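Local coordinates for protein CRISPR-associated endonuclease Cas9 (Campylobacter jejuni subsp. jejuni serotype O:2, PDB 5X2H) that cleaves invading DNA under the direction of a guide RNA, as part of the CRISPR adaptive immune system of the bacterium, at residues Ile20-Ser25 with Arg466-Ala471; Lys75-Asn80 with Glu230-Val235; Val190-Lys193 with Arg199-Ala202; Asp685-Lys690 with Leu710-Val715. All blocks are in the same frame, centred on the assembly; numbering follows the deposited sequence.

Contact 1: residues Ile20-Ser25 with Arg466-Ala471; sequences IGWAFS and RKVLNA. With nucleotides of chain B.
Val468 meets Trp22 and Ile20 with its two methyl branches, one for each, and shows how a helix can sit on a sheet with one face and hold RNA with another. Val468 CG1, placed anti to the backbone N (chi1 173°), comes obliquely to the pyrrole end of the indole, 3.6 Å from Trp22 CD1 and 4.1 Å from Trp22 NE1. The other branch, Val468 CG2, lies 4.2 Å from Ile20 CG2. Strand 19-26 belongs to the mixed sheet of the RuvC domain, an RNase H fold, and helix 456-476 leads to its strand 481-485.

Arg466 leaves the same helix toward the RNA. From CB the chain stays extended out to NE, and Arg466 CD passes 4.1 Å from OP1 of G73 of chain B. NE donates to the carbonyl oxygen of Leu441. Beyond CZ, Arg466 NH1 gives a nearly straight bond (174°) to OP2 of U74 of chain B at 3.0 Å and a weak one to OP1 of G73 of chain B. Arg466 NH2 reaches OP1 of U74 at 2.8 Å, which puts the phosphorus of U74 at the edge of the guanidinium, in its plane. Lys467 NZ adds weak bonds to A78 of chain B. The chemistry thus divides by helix face: apolar methyls seat the helix on the sheet, while a guanidinium with several acceptors, its rotation probably fixed by them, grips the RNA backbone.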
# COMPACT_ATOMS: atom_id res chain seq x y z
N ILE A 20 -20.64 -9.10 1.79
CA ILE A 20 -20.76 -10.45 1.26
C ILE A 20 -22.19 -10.90 1.50
O ILE A 20 -22.56 -11.21 2.64
CB ILE A 20 -19.78 -11.43 1.90
CG1 ILE A 20 -18.34 -11.02 1.61
CG2 ILE A 20 -20.04 -12.84 1.40
CD1 ILE A 20 -17.96 -11.14 0.15
N GLY A 21 -23.00 -10.93 0.45
CA GLY A 21 -24.33 -11.50 0.52
C GLY A 21 -24.31 -12.96 0.09
O GLY A 21 -23.66 -13.32 -0.89
N TRP A 22 -25.01 -13.80 0.85
CA TRP A 22 -25.00 -15.23 0.60
C TRP A 22 -26.38 -15.82 0.80
O TRP A 22 -27.14 -15.38 1.67
CB TRP A 22 -23.99 -15.95 1.50
CG TRP A 22 -24.25 -15.78 2.96
CD1 TRP A 22 -23.73 -14.81 3.78
CD2 TRP A 22 -25.08 -16.60 3.79
NE1 TRP A 22 -24.19 -14.98 5.06
CE2 TRP A 22 -25.03 -16.06 5.10
CE3 TRP A 22 -25.88 -17.72 3.55
CZ2 TRP A 22 -25.73 -16.62 6.16
CZ3 TRP A 22 -26.58 -18.28 4.61
CH2 TRP A 22 -26.50 -17.73 5.90
N ALA A 23 -26.70 -16.82 -0.02
CA ALA A 23 -27.97 -17.53 0.06
C ALA A 23 -27.71 -19.02 -0.16
O ALA A 23 -26.79 -19.40 -0.89
CB ALA A 23 -28.98 -17.01 -0.97
N PHE A 24 -28.53 -19.85 0.48
CA PHE A 24 -28.40 -21.30 0.40
C PHE A 24 -29.74 -21.89 -0.01
O PHE A 24 -30.74 -21.73 0.71
CB PHE A 24 -27.93 -21.88 1.74
CG PHE A 24 -27.97 -23.39 1.80
CD1 PHE A 24 -27.50 -24.15 0.74
CD2 PHE A 24 -28.46 -24.04 2.92
CE1 PHE A 24 -27.53 -25.53 0.80
CE2 PHE A 24 -28.50 -25.41 2.98
CZ PHE A 24 -28.03 -26.17 1.92
N SER A 25 -29.76 -22.57 -1.15
CA SER A 25 -30.96 -23.19 -1.68
C SER A 25 -30.78 -24.69 -1.79
O SER A 25 -29.65 -25.19 -1.93
CB SER A 25 -31.32 -22.60 -3.05
OG SER A 25 -32.54 -23.16 -3.53
N ARG A 466 -13.99 -16.57 1.70
CA ARG A 466 -13.59 -17.88 2.19
C ARG A 466 -14.18 -18.17 3.56
O ARG A 466 -14.68 -19.27 3.82
CB ARG A 466 -12.07 -17.99 2.23
CG ARG A 466 -11.56 -19.17 3.04
CD ARG A 466 -10.06 -19.31 2.98
NE ARG A 466 -9.59 -20.46 3.75
CZ ARG A 466 -9.22 -20.40 5.02
NH1 ARG A 466 -9.24 -19.24 5.67
NH2 ARG A 466 -8.82 -21.49 5.65
N LYS A 467 -14.15 -17.18 4.46
CA LYS A 467 -14.66 -17.38 5.81
C LYS A 467 -16.15 -17.71 5.79
O LYS A 467 -16.60 -18.63 6.48
CB LYS A 467 -14.38 -16.15 6.66
CG LYS A 467 -14.98 -16.22 8.06
CD LYS A 467 -14.64 -14.97 8.88
CE LYS A 467 -13.14 -14.83 9.07
NZ LYS A 467 -12.81 -13.75 10.03
N VAL A 468 -16.93 -16.97 5.00
CA VAL A 468 -18.36 -17.21 4.93
C VAL A 468 -18.65 -18.56 4.27
O VAL A 468 -19.51 -19.32 4.73
CB VAL A 468 -19.06 -16.06 4.19
CG1 VAL A 468 -20.53 -16.39 3.95
CG2 VAL A 468 -18.94 -14.77 4.98
N LEU A 469 -17.93 -18.88 3.19
CA LEU A 469 -18.15 -20.15 2.50
C LEU A 469 -17.81 -21.33 3.40
O LEU A 469 -18.59 -22.28 3.51
CB LEU A 469 -17.32 -20.20 1.22
CG LEU A 469 -17.21 -21.57 0.53
CD1 LEU A 469 -18.57 -22.07 0.06
CD2 LEU A 469 -16.22 -21.53 -0.62
N ASN A 470 -16.66 -21.28 4.07
CA ASN A 470 -16.26 -22.39 4.93
C ASN A 470 -17.19 -22.53 6.13
O ASN A 470 -17.42 -23.65 6.60
CB ASN A 470 -14.81 -22.21 5.38
CG ASN A 470 -13.82 -22.51 4.27
OD1 ASN A 470 -14.17 -23.12 3.26
ND2 ASN A 470 -12.57 -22.08 4.45
N ALA A 471 -17.73 -21.42 6.64
CA ALA A 471 -18.72 -21.51 7.71
C ALA A 471 -19.98 -22.21 7.23
O ALA A 471 -20.57 -23.01 7.97
CB ALA A 471 -19.04 -20.12 8.25
P U B 74 -7.63 -20.46 8.82
OP1 U B 74 -8.03 -21.80 8.33
OP2 U B 74 -8.51 -19.30 8.54
O5' U B 74 -7.40 -20.54 10.40
C5' U B 74 -6.55 -21.52 10.97
C4' U B 74 -6.20 -21.19 12.40
O4' U B 74 -5.56 -19.89 12.47
C3' U B 74 -7.37 -21.08 13.37
O3' U B 74 -7.80 -22.34 13.85
C2' U B 74 -6.82 -20.17 14.47
O2' U B 74 -6.06 -20.92 15.40
C1' U B 74 -5.88 -19.26 13.69
N1 U B 74 -6.46 -17.92 13.41
C2 U B 74 -6.37 -16.97 14.41
O2 U B 74 -5.85 -17.20 15.49
N3 U B 74 -6.92 -15.75 14.11
C4 U B 74 -7.54 -15.39 12.93
O4 U B 74 -7.99 -14.25 12.80
C5 U B 74 -7.59 -16.43 11.94
C6 U B 74 -7.06 -17.63 12.21
P G B 73 -7.20 -15.50 5.84
OP1 G B 73 -8.12 -16.34 5.03
OP2 G B 73 -7.74 -14.45 6.73
O5' G B 73 -6.31 -16.46 6.75
C5' G B 73 -5.70 -17.63 6.22
C4' G B 73 -4.84 -18.32 7.25
O4' G B 73 -3.89 -17.37 7.80
C3' G B 73 -5.56 -18.87 8.47
O3' G B 73 -6.17 -20.13 8.23
C2' G B 73 -4.45 -18.92 9.51
O2' G B 73 -3.63 -20.06 9.31
C1' G B 73 -3.64 -17.67 9.15
N9 G B 73 -4.02 -16.51 9.98
C8 G B 73 -4.76 -15.42 9.60
N7 G B 73 -4.92 -14.56 10.56
C5 G B 73 -4.25 -15.11 11.65
C6 G B 73 -4.08 -14.63 12.97
O6 G B 73 -4.51 -13.58 13.47
N1 G B 73 -3.33 -15.51 13.74
C2 G B 73 -2.81 -16.70 13.30
N2 G B 73 -2.10 -17.42 14.19
N3 G B 73 -2.96 -17.15 12.07
C4 G B 73 -3.69 -16.32 11.30
P A B 78 -13.95 -13.09 13.41
OP1 A B 78 -14.73 -12.34 12.40
OP2 A B 78 -13.49 -14.48 13.12
O5' A B 78 -12.67 -12.23 13.78
C5' A B 78 -12.80 -10.91 14.29
C4' A B 78 -11.56 -10.47 15.03
O4' A B 78 -11.20 -11.50 16.00
C3' A B 78 -10.32 -10.27 14.16
O3' A B 78 -9.50 -9.27 14.76
C2' A B 78 -9.62 -11.61 14.28
O2' A B 78 -8.24 -11.59 13.98
C1' A B 78 -9.88 -11.93 15.75
N9 A B 78 -9.76 -13.35 16.09
C8 A B 78 -10.09 -14.43 15.31
N7 A B 78 -9.84 -15.58 15.88
C5 A B 78 -9.30 -15.23 17.11
C6 A B 78 -8.82 -16.00 18.19
N6 A B 78 -8.82 -17.33 18.20
N1 A B 78 -8.35 -15.34 19.27
C2 A B 78 -8.36 -14.00 19.26
N3 A B 78 -8.78 -13.17 18.31
C4 A B 78 -9.24 -13.86 17.25

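Contact 2: residues Lys75-Asn80 with Glu230-Val235; sequences KHLIAN and EEVLSV. With nucleotides of chain B.
Leu77 places CG anti to its carbonyl carbon (chi1 -61°) and Glu231 makes the same choice, which brings the two side chains together between their helices, where they cross at about a right angle. Leu77 CD1 rests 3.9 Å from Glu231 CB and lies 4.3 Å from Val232 CG2, whereas Leu77 CD2 meets the carboxylate, 3.7 Å from Glu231 OE1 and only slightly farther from OE2. The helix segments run nearly antiparallel (167°), with axes 10.5 Å apart. Segment 75-80 lies near the C-terminal end of the long helix 51-82, the arginine-rich bridge helix characteristic of Cas9, and helix 226-236 packs beside it; Val232 also touches Leu210 and Phe214 of helix 203-219.

The adenine of A63 of chain B lies over one face of the His76 ring, its N7 3.3 Å above the ring centre, while His76 NE2 donates in a nearly straight line (165°) to OP1 of the same nucleotide at 2.7 Å. The imidazole also stacks with Tyr86. Asn80 ND2 reaches N1 of that adenine at 3.0 Å, and Lys75 NZ is shared between OP1 of A46 of chain B and the carbonyl oxygen of Tyr89.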
# COMPACT_ATOMS: atom_id res chain seq x y z
N LYS A 75 29.44 15.64 10.01
CA LYS A 75 29.86 16.26 11.26
C LYS A 75 31.07 15.54 11.85
O LYS A 75 31.94 16.18 12.46
CB LYS A 75 28.71 16.28 12.26
CG LYS A 75 27.58 17.23 11.88
CD LYS A 75 26.35 17.07 12.77
CE LYS A 75 25.23 18.00 12.34
NZ LYS A 75 23.97 17.79 13.11
N HIS A 76 31.15 14.21 11.67
CA HIS A 76 32.35 13.49 12.08
C HIS A 76 33.55 13.91 11.24
O HIS A 76 34.63 14.17 11.78
CB HIS A 76 32.13 11.98 11.96
CG HIS A 76 31.38 11.38 13.11
ND1 HIS A 76 31.82 11.45 14.41
CD2 HIS A 76 30.22 10.67 13.14
CE1 HIS A 76 30.97 10.82 15.20
NE2 HIS A 76 29.99 10.34 14.46
N LEU A 77 33.37 13.98 9.92
CA LEU A 77 34.47 14.37 9.04
C LEU A 77 34.93 15.79 9.33
O LEU A 77 36.13 16.08 9.36
CB LEU A 77 34.06 14.22 7.58
CG LEU A 77 33.66 12.82 7.09
CD1 LEU A 77 33.16 12.88 5.66
CD2 LEU A 77 34.84 11.85 7.21
N ILE A 78 33.97 16.70 9.54
CA ILE A 78 34.30 18.09 9.86
C ILE A 78 35.05 18.17 11.18
O ILE A 78 36.07 18.86 11.29
CB ILE A 78 33.02 18.94 9.87
CG1 ILE A 78 32.51 19.15 8.45
CG2 ILE A 78 33.26 20.27 10.58
CD1 ILE A 78 31.12 19.72 8.38
N ALA A 79 34.57 17.45 12.20
CA ALA A 79 35.23 17.49 13.50
C ALA A 79 36.63 16.88 13.44
O ALA A 79 37.55 17.35 14.12
CB ALA A 79 34.38 16.76 14.55
N ASN A 80 36.80 15.83 12.64
CA ASN A 80 38.11 15.20 12.53
C ASN A 80 39.08 16.05 11.72
O ASN A 80 40.24 16.22 12.11
CB ASN A 80 37.98 13.81 11.91
CG ASN A 80 37.19 12.85 12.77
OD1 ASN A 80 37.04 13.06 13.98
ND2 ASN A 80 36.69 11.78 12.17
N GLU A 230 37.14 14.42 -1.03
CA GLU A 230 36.57 13.24 -1.67
C GLU A 230 35.53 12.58 -0.77
O GLU A 230 34.47 12.15 -1.25
CB GLU A 230 37.67 12.26 -2.03
N GLU A 231 35.81 12.50 0.53
CA GLU A 231 34.85 11.90 1.45
C GLU A 231 33.61 12.77 1.60
O GLU A 231 32.48 12.26 1.61
CB GLU A 231 35.50 11.66 2.81
CG GLU A 231 36.33 10.40 2.88
CD GLU A 231 36.39 9.83 4.28
OE1 GLU A 231 37.34 10.16 5.03
OE2 GLU A 231 35.47 9.06 4.65
N VAL A 232 33.79 14.09 1.71
CA VAL A 232 32.66 14.99 1.89
C VAL A 232 31.73 14.92 0.68
O VAL A 232 30.50 14.83 0.83
CB VAL A 232 33.15 16.43 2.14
CG1 VAL A 232 32.02 17.42 1.96
CG2 VAL A 232 33.75 16.54 3.53
N LEU A 233 32.29 14.94 -0.53
CA LEU A 233 31.46 14.91 -1.73
C LEU A 233 30.72 13.59 -1.86
O LEU A 233 29.52 13.57 -2.16
CB LEU A 233 32.32 15.17 -2.96
CG LEU A 233 32.87 16.59 -3.10
CD1 LEU A 233 33.78 16.69 -4.32
CD2 LEU A 233 31.73 17.60 -3.20
N SER A 234 31.41 12.47 -1.63
CA SER A 234 30.76 11.17 -1.80
C SER A 234 29.69 10.94 -0.73
O SER A 234 28.62 10.40 -1.03
CB SER A 234 31.79 10.05 -1.76
OG SER A 234 32.45 10.01 -0.51
N VAL A 235 29.95 11.37 0.51
CA VAL A 235 28.98 11.15 1.58
C VAL A 235 27.77 12.05 1.41
O VAL A 235 26.62 11.62 1.60
CB VAL A 235 29.65 11.36 2.95
CG1 VAL A 235 28.61 11.47 4.05
CG2 VAL A 235 30.61 10.21 3.26
P A B 63 27.03 8.19 13.84
OP1 A B 63 27.83 8.72 14.97
OP2 A B 63 25.57 8.47 13.78
O5' A B 63 27.67 8.69 12.47
C5' A B 63 27.10 8.32 11.22
C4' A B 63 28.11 7.68 10.30
O4' A B 63 29.32 8.48 10.31
C3' A B 63 28.57 6.28 10.67
O3' A B 63 27.74 5.22 10.20
C2' A B 63 29.97 6.20 10.07
O2' A B 63 29.92 5.90 8.69
C1' A B 63 30.46 7.64 10.23
N9 A B 63 31.26 7.82 11.46
C8 A B 63 30.94 7.47 12.74
N7 A B 63 31.87 7.77 13.62
C5 A B 63 32.86 8.37 12.86
C6 A B 63 34.10 8.92 13.20
N6 A B 63 34.57 8.94 14.45
N1 A B 63 34.86 9.44 12.20
C2 A B 63 34.38 9.41 10.95
N3 A B 63 33.22 8.92 10.51
C4 A B 63 32.50 8.41 11.52
P A B 46 20.72 19.82 12.01
OP1 A B 46 21.80 18.80 11.93
OP2 A B 46 19.81 20.03 10.86
O5' A B 46 19.82 19.46 13.28
C5' A B 46 20.42 19.24 14.55
C4' A B 46 19.37 19.12 15.62
O4' A B 46 18.71 20.40 15.81
C3' A B 46 18.24 18.16 15.33
O3' A B 46 18.58 16.81 15.58
C2' A B 46 17.13 18.68 16.24
O2' A B 46 17.35 18.28 17.58
C1' A B 46 17.35 20.19 16.13
N9 A B 46 16.51 20.78 15.07
C8 A B 46 16.86 21.11 13.78
N7 A B 46 15.87 21.61 13.08
C5 A B 46 14.80 21.60 13.96
C6 A B 46 13.45 22.00 13.83
N6 A B 46 12.93 22.52 12.71
N1 A B 46 12.65 21.86 14.90
C2 A B 46 13.16 21.34 16.03
N3 A B 46 14.40 20.92 16.27
C4 A B 46 15.18 21.08 15.18

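Contact 3: residues Val190-Lys193 with Arg199-Ala202; sequences VRNK and RCIA. With nucleotides of chain B.
The carbonyl oxygen of Val190 lies against the aliphatic part of Arg199, 3.2 Å from Arg199 CG, in an irregular phosphate-binding loop between helices 168-175 and 203-219. The tip of Arg199 is held by Asn189 O and a cation-pi contact with Tyr176. On the RNA side, the backbone N atoms of Val190 and Arg191 converge on OP1 of U43 of chain B. Arg191, bent at chi2 and chi3, turns its guanidinium edge to C20 of chain B: Arg191 NE donates to OP1 at 2.8 Å and NH2 to OP2 at 2.9 Å, a bidentate grip with the phosphorus in the guanidinium plane. Asn192 N adds a second bond to that OP1. Asn192 OD1 turns back to the protein and accepts from Arg199 N at 2.8 Å, in the carbonyl plane and on a lone pair (C=O...N 135°). Asn192 ND2 lies 3.6 Å from Cys200 SG and bonds to an RNA sugar. Lys193 bends at chi2, and its NZ meets OP2 of U43 at 2.6 Å.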
# COMPACT_ATOMS: atom_id res chain seq x y z
N VAL A 190 13.74 32.57 0.37
CA VAL A 190 14.75 31.75 -0.29
C VAL A 190 14.31 30.30 -0.34
O VAL A 190 14.34 29.66 -1.39
CB VAL A 190 16.12 31.90 0.43
CG1 VAL A 190 17.19 31.18 -0.37
CG2 VAL A 190 16.46 33.36 0.63
N ARG A 191 13.92 29.77 0.81
CA ARG A 191 13.27 28.47 0.87
C ARG A 191 11.92 28.53 0.17
O ARG A 191 11.34 29.60 -0.04
CB ARG A 191 13.08 28.04 2.33
CG ARG A 191 14.34 28.03 3.16
CD ARG A 191 15.15 26.76 2.92
NE ARG A 191 14.35 25.56 3.17
CZ ARG A 191 14.26 24.95 4.35
NH1 ARG A 191 14.91 25.43 5.40
NH2 ARG A 191 13.51 23.86 4.47
N ASN A 192 11.43 27.36 -0.21
CA ASN A 192 10.08 27.28 -0.75
C ASN A 192 9.06 27.54 0.35
O ASN A 192 9.29 27.26 1.53
CB ASN A 192 9.83 25.92 -1.40
CG ASN A 192 10.37 25.85 -2.82
OD1 ASN A 192 10.35 26.83 -3.56
ND2 ASN A 192 10.86 24.67 -3.21
N LYS A 193 7.91 28.09 -0.05
CA LYS A 193 6.84 28.40 0.89
C LYS A 193 5.52 27.89 0.34
O LYS A 193 5.29 27.93 -0.87
CB LYS A 193 6.73 29.92 1.14
CG LYS A 193 7.98 30.57 1.67
CD LYS A 193 8.33 30.09 3.07
CE LYS A 193 9.59 30.78 3.58
NZ LYS A 193 10.04 30.22 4.89
N ARG A 199 11.57 27.51 -6.04
CA ARG A 199 13.00 27.60 -5.78
C ARG A 199 13.74 26.29 -6.01
O ARG A 199 14.94 26.22 -5.72
CB ARG A 199 13.23 28.09 -4.35
CG ARG A 199 12.51 29.38 -3.99
CD ARG A 199 13.26 30.60 -4.50
NE ARG A 199 12.70 31.84 -3.97
CZ ARG A 199 11.81 32.59 -4.60
NH1 ARG A 199 11.35 33.70 -4.02
NH2 ARG A 199 11.39 32.26 -5.81
N CYS A 200 13.07 25.26 -6.52
CA CYS A 200 13.71 23.96 -6.72
C CYS A 200 14.85 24.06 -7.72
O CYS A 200 14.68 24.60 -8.82
CB CYS A 200 12.69 22.93 -7.18
SG CYS A 200 11.58 22.36 -5.87
N ILE A 201 16.02 23.55 -7.34
CA ILE A 201 17.22 23.57 -8.17
C ILE A 201 17.80 22.17 -8.24
O ILE A 201 17.87 21.47 -7.22
CB ILE A 201 18.26 24.57 -7.61
CG1 ILE A 201 17.69 25.99 -7.62
CG2 ILE A 201 19.55 24.51 -8.42
CD1 ILE A 201 18.65 27.03 -7.09
N ALA A 202 18.21 21.76 -9.44
CA ALA A 202 18.73 20.41 -9.64
C ALA A 202 19.95 20.15 -8.77
O ALA A 202 20.81 21.02 -8.60
CB ALA A 202 19.08 20.19 -11.11
P C B 20 12.20 23.65 0.86
OP1 C B 20 12.91 24.95 0.79
OP2 C B 20 12.55 22.70 1.94
O5' C B 20 10.64 23.97 0.94
C5' C B 20 9.92 23.89 2.15
C4' C B 20 8.47 23.57 1.88
O4' C B 20 8.32 22.15 1.66
C3' C B 20 7.47 23.89 2.98
O3' C B 20 7.08 25.26 2.97
C2' C B 20 6.32 22.94 2.67
O2' C B 20 5.51 23.46 1.63
C1' C B 20 7.07 21.72 2.13
N1 C B 20 7.28 20.67 3.16
C2 C B 20 6.17 19.96 3.65
O2 C B 20 5.04 20.23 3.22
N3 C B 20 6.36 19.00 4.58
C4 C B 20 7.59 18.72 5.02
N4 C B 20 7.71 17.76 5.93
C5 C B 20 8.74 19.41 4.53
C6 C B 20 8.54 20.37 3.61
P U B 43 13.40 32.01 4.32
OP1 U B 43 13.72 31.53 2.95
OP2 U B 43 12.33 31.36 5.10
O5' U B 43 14.73 31.94 5.19
C5' U B 43 15.92 32.58 4.75
C4' U B 43 17.02 32.43 5.76
O4' U B 43 16.77 33.28 6.91
C3' U B 43 17.19 31.04 6.36
O3' U B 43 17.85 30.13 5.50
C2' U B 43 17.95 31.35 7.64
O2' U B 43 19.31 31.63 7.36
C1' U B 43 17.27 32.65 8.08
N1 U B 43 16.15 32.40 9.01
C2 U B 43 16.48 32.12 10.32
O2 U B 43 17.63 32.07 10.73
N3 U B 43 15.41 31.89 11.15
C4 U B 43 14.07 31.92 10.81
O4 U B 43 13.22 31.70 11.67
C5 U B 43 13.82 32.22 9.43
C6 U B 43 14.84 32.44 8.60
P G B 21 6.85 26.07 4.34
OP1 G B 21 6.08 27.29 3.99
OP2 G B 21 8.14 26.20 5.04
O5' G B 21 5.90 25.14 5.21
C5' G B 21 4.52 25.00 4.90
C4' G B 21 3.85 24.02 5.83
O4' G B 21 4.38 22.69 5.59
C3' G B 21 4.09 24.25 7.31
O3' G B 21 3.24 25.24 7.85
C2' G B 21 3.86 22.87 7.90
O2' G B 21 2.48 22.61 8.04
C1' G B 21 4.42 21.96 6.80
N9 G B 21 5.81 21.55 7.06
C8 G B 21 6.96 22.03 6.48
N7 G B 21 8.05 21.45 6.92
C5 G B 21 7.59 20.52 7.84
C6 G B 21 8.31 19.59 8.64
O6 G B 21 9.54 19.38 8.70
N1 G B 21 7.45 18.84 9.44
C2 G B 21 6.08 18.97 9.47
N2 G B 21 5.43 18.15 10.30
N3 G B 21 5.41 19.83 8.73
C4 G B 21 6.22 20.57 7.94

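Contact 4: residues Asp685-Lys690 with Leu710-Val715; sequences DIFKHK and LPNKAV
Phe687 and Asn712 touch where strand 683-689 passes the loop that leads into strand 713-714, and the two backbones stay well apart, the nearest CA atoms, those of Phe687 and Ala714, being separated by 8.3 Å. Asp685 and Phe687, two residues apart on the strand, both point toward segment 710-715, where each touches one residue. The carboxylate of Asp685 comes to a methyl group, with Asp685 OD2 4.3 Å from Leu710 CD1. The far end of the Phe687 ring reaches the amide of Asn712, where Phe687 CZ lies 4.3 Å from Asn712 OD1 in an oblique approach.

Both touches are loose, and what unites the polar groups is a residue outside the two segments, Arg830. It forms a salt bridge with Asp685 and donates to Asn712 OD1 and Pro711 O; its side chain also packs against Phe687 and Leu710. The carboxylate is gripped further by Arg683 and Ser738 at OD1, which would probably hold it in the ionised form, while Asn712 ND2 turns to Met729 O and so helps fix the rotation of the amide.

The middle strand of a three-stranded antiparallel sheet, 683-689 between 695-700 and 733-740, thus meets the loop before 713-714, a strand paired with 727-728, in the beta-rich C-terminal part of Cas9 that carries its wedge and PAM-interacting regions.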
# COMPACT_ATOMS: atom_id res chain seq x y z
N ASP A 685 -12.53 -0.77 27.92
CA ASP A 685 -12.77 -1.80 28.92
C ASP A 685 -13.89 -1.35 29.84
O ASP A 685 -13.82 -0.27 30.44
CB ASP A 685 -11.50 -2.10 29.71
CG ASP A 685 -10.44 -2.80 28.87
OD1 ASP A 685 -10.74 -3.14 27.70
OD2 ASP A 685 -9.32 -3.00 29.37
N ILE A 686 -14.93 -2.17 29.95
CA ILE A 686 -16.13 -1.85 30.72
C ILE A 686 -16.01 -2.50 32.09
O ILE A 686 -15.76 -3.71 32.19
CB ILE A 686 -17.40 -2.32 29.99
CG1 ILE A 686 -17.52 -1.60 28.64
CG2 ILE A 686 -18.63 -2.09 30.86
CD1 ILE A 686 -17.43 -0.09 28.75
N PHE A 687 -16.19 -1.70 33.13
CA PHE A 687 -16.20 -2.17 34.50
C PHE A 687 -17.58 -1.95 35.11
O PHE A 687 -18.42 -1.22 34.57
CB PHE A 687 -15.14 -1.46 35.35
CG PHE A 687 -13.73 -1.86 35.01
CD1 PHE A 687 -13.10 -1.37 33.88
CD2 PHE A 687 -13.02 -2.71 35.85
CE1 PHE A 687 -11.81 -1.73 33.57
CE2 PHE A 687 -11.72 -3.07 35.55
CZ PHE A 687 -11.12 -2.58 34.41
N LYS A 688 -17.80 -2.58 36.26
CA LYS A 688 -19.07 -2.47 36.97
C LYS A 688 -18.77 -2.40 38.46
O LYS A 688 -18.09 -3.29 38.99
CB LYS A 688 -19.98 -3.66 36.65
CG LYS A 688 -21.37 -3.60 37.27
CD LYS A 688 -22.26 -4.67 36.64
CE LYS A 688 -23.61 -4.74 37.32
NZ LYS A 688 -23.50 -5.28 38.70
N HIS A 689 -19.25 -1.35 39.12
CA HIS A 689 -19.09 -1.26 40.56
C HIS A 689 -19.84 -2.40 41.24
O HIS A 689 -21.01 -2.65 40.93
CB HIS A 689 -19.59 0.09 41.06
CG HIS A 689 -19.24 0.38 42.49
ND1 HIS A 689 -19.88 -0.23 43.55
CD2 HIS A 689 -18.32 1.21 43.03
CE1 HIS A 689 -19.36 0.22 44.68
NE2 HIS A 689 -18.42 1.09 44.39
N LYS A 690 -19.17 -3.09 42.16
CA LYS A 690 -19.72 -4.31 42.73
C LYS A 690 -20.97 -4.08 43.56
O LYS A 690 -21.75 -5.02 43.75
CB LYS A 690 -18.66 -5.02 43.58
CG LYS A 690 -17.44 -5.50 42.81
CD LYS A 690 -16.82 -6.71 43.49
CE LYS A 690 -15.56 -7.17 42.78
NZ LYS A 690 -14.44 -6.22 43.00
N LEU A 710 -1.27 -0.83 30.30
CA LEU A 710 -2.73 -0.92 30.26
C LEU A 710 -3.33 0.13 31.19
O LEU A 710 -3.10 0.07 32.41
CB LEU A 710 -3.19 -2.31 30.66
CG LEU A 710 -4.68 -2.61 30.49
CD1 LEU A 710 -5.05 -2.63 29.01
CD2 LEU A 710 -5.04 -3.92 31.16
N PRO A 711 -4.08 1.10 30.68
CA PRO A 711 -4.70 2.10 31.56
C PRO A 711 -5.68 1.45 32.52
O PRO A 711 -6.28 0.42 32.22
CB PRO A 711 -5.40 3.06 30.59
CG PRO A 711 -4.77 2.79 29.24
CD PRO A 711 -4.38 1.35 29.26
N ASN A 712 -5.84 2.07 33.70
CA ASN A 712 -6.69 1.49 34.73
C ASN A 712 -7.59 2.53 35.40
O ASN A 712 -8.06 2.30 36.52
CB ASN A 712 -5.83 0.78 35.79
CG ASN A 712 -6.61 -0.27 36.56
OD1 ASN A 712 -7.48 -0.94 36.01
ND2 ASN A 712 -6.30 -0.41 37.85
N LYS A 713 -7.84 3.66 34.76
CA LYS A 713 -8.68 4.70 35.32
C LYS A 713 -9.87 4.95 34.40
O LYS A 713 -9.69 5.16 33.20
CB LYS A 713 -7.89 6.00 35.53
CG LYS A 713 -6.87 5.91 36.66
CD LYS A 713 -6.25 7.26 36.96
CE LYS A 713 -5.35 7.20 38.18
NZ LYS A 713 -4.80 8.54 38.53
N ALA A 714 -11.07 4.90 34.97
CA ALA A 714 -12.29 5.13 34.21
C ALA A 714 -12.60 6.61 34.12
O ALA A 714 -12.33 7.38 35.05
CB ALA A 714 -13.46 4.38 34.84
N VAL A 715 -13.20 7.01 33.00
CA VAL A 715 -13.49 8.41 32.75
C VAL A 715 -14.58 8.90 33.70
O VAL A 715 -15.58 8.21 33.94
CB VAL A 715 -13.91 8.63 31.28
CG1 VAL A 715 -14.23 10.10 31.02
CG2 VAL A 715 -12.81 8.14 30.34

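Overall arrangement
Three of the four contacts bind the guide RNA directly. Contact 1 lies in the RuvC domain, where the Ile20 side chain is about 7 Å from those of Asp14 and His558, two of the predicted magnesium-binding residues. Contacts 2 and 3 lie across the chain's centre from it, the nearest atoms about 47 and 45 Å away, although both fall between its segments in sequence. They lie on the same side of the chain's centre, with nearest atoms about 13 Å apart; contact 3 holds U43 and contact 2 holds A46, both of chain B. Contact 4 follows later in the chain, its centre 38 Å from that of contact 1 and its nearest atom about 6 Å from nucleic acid.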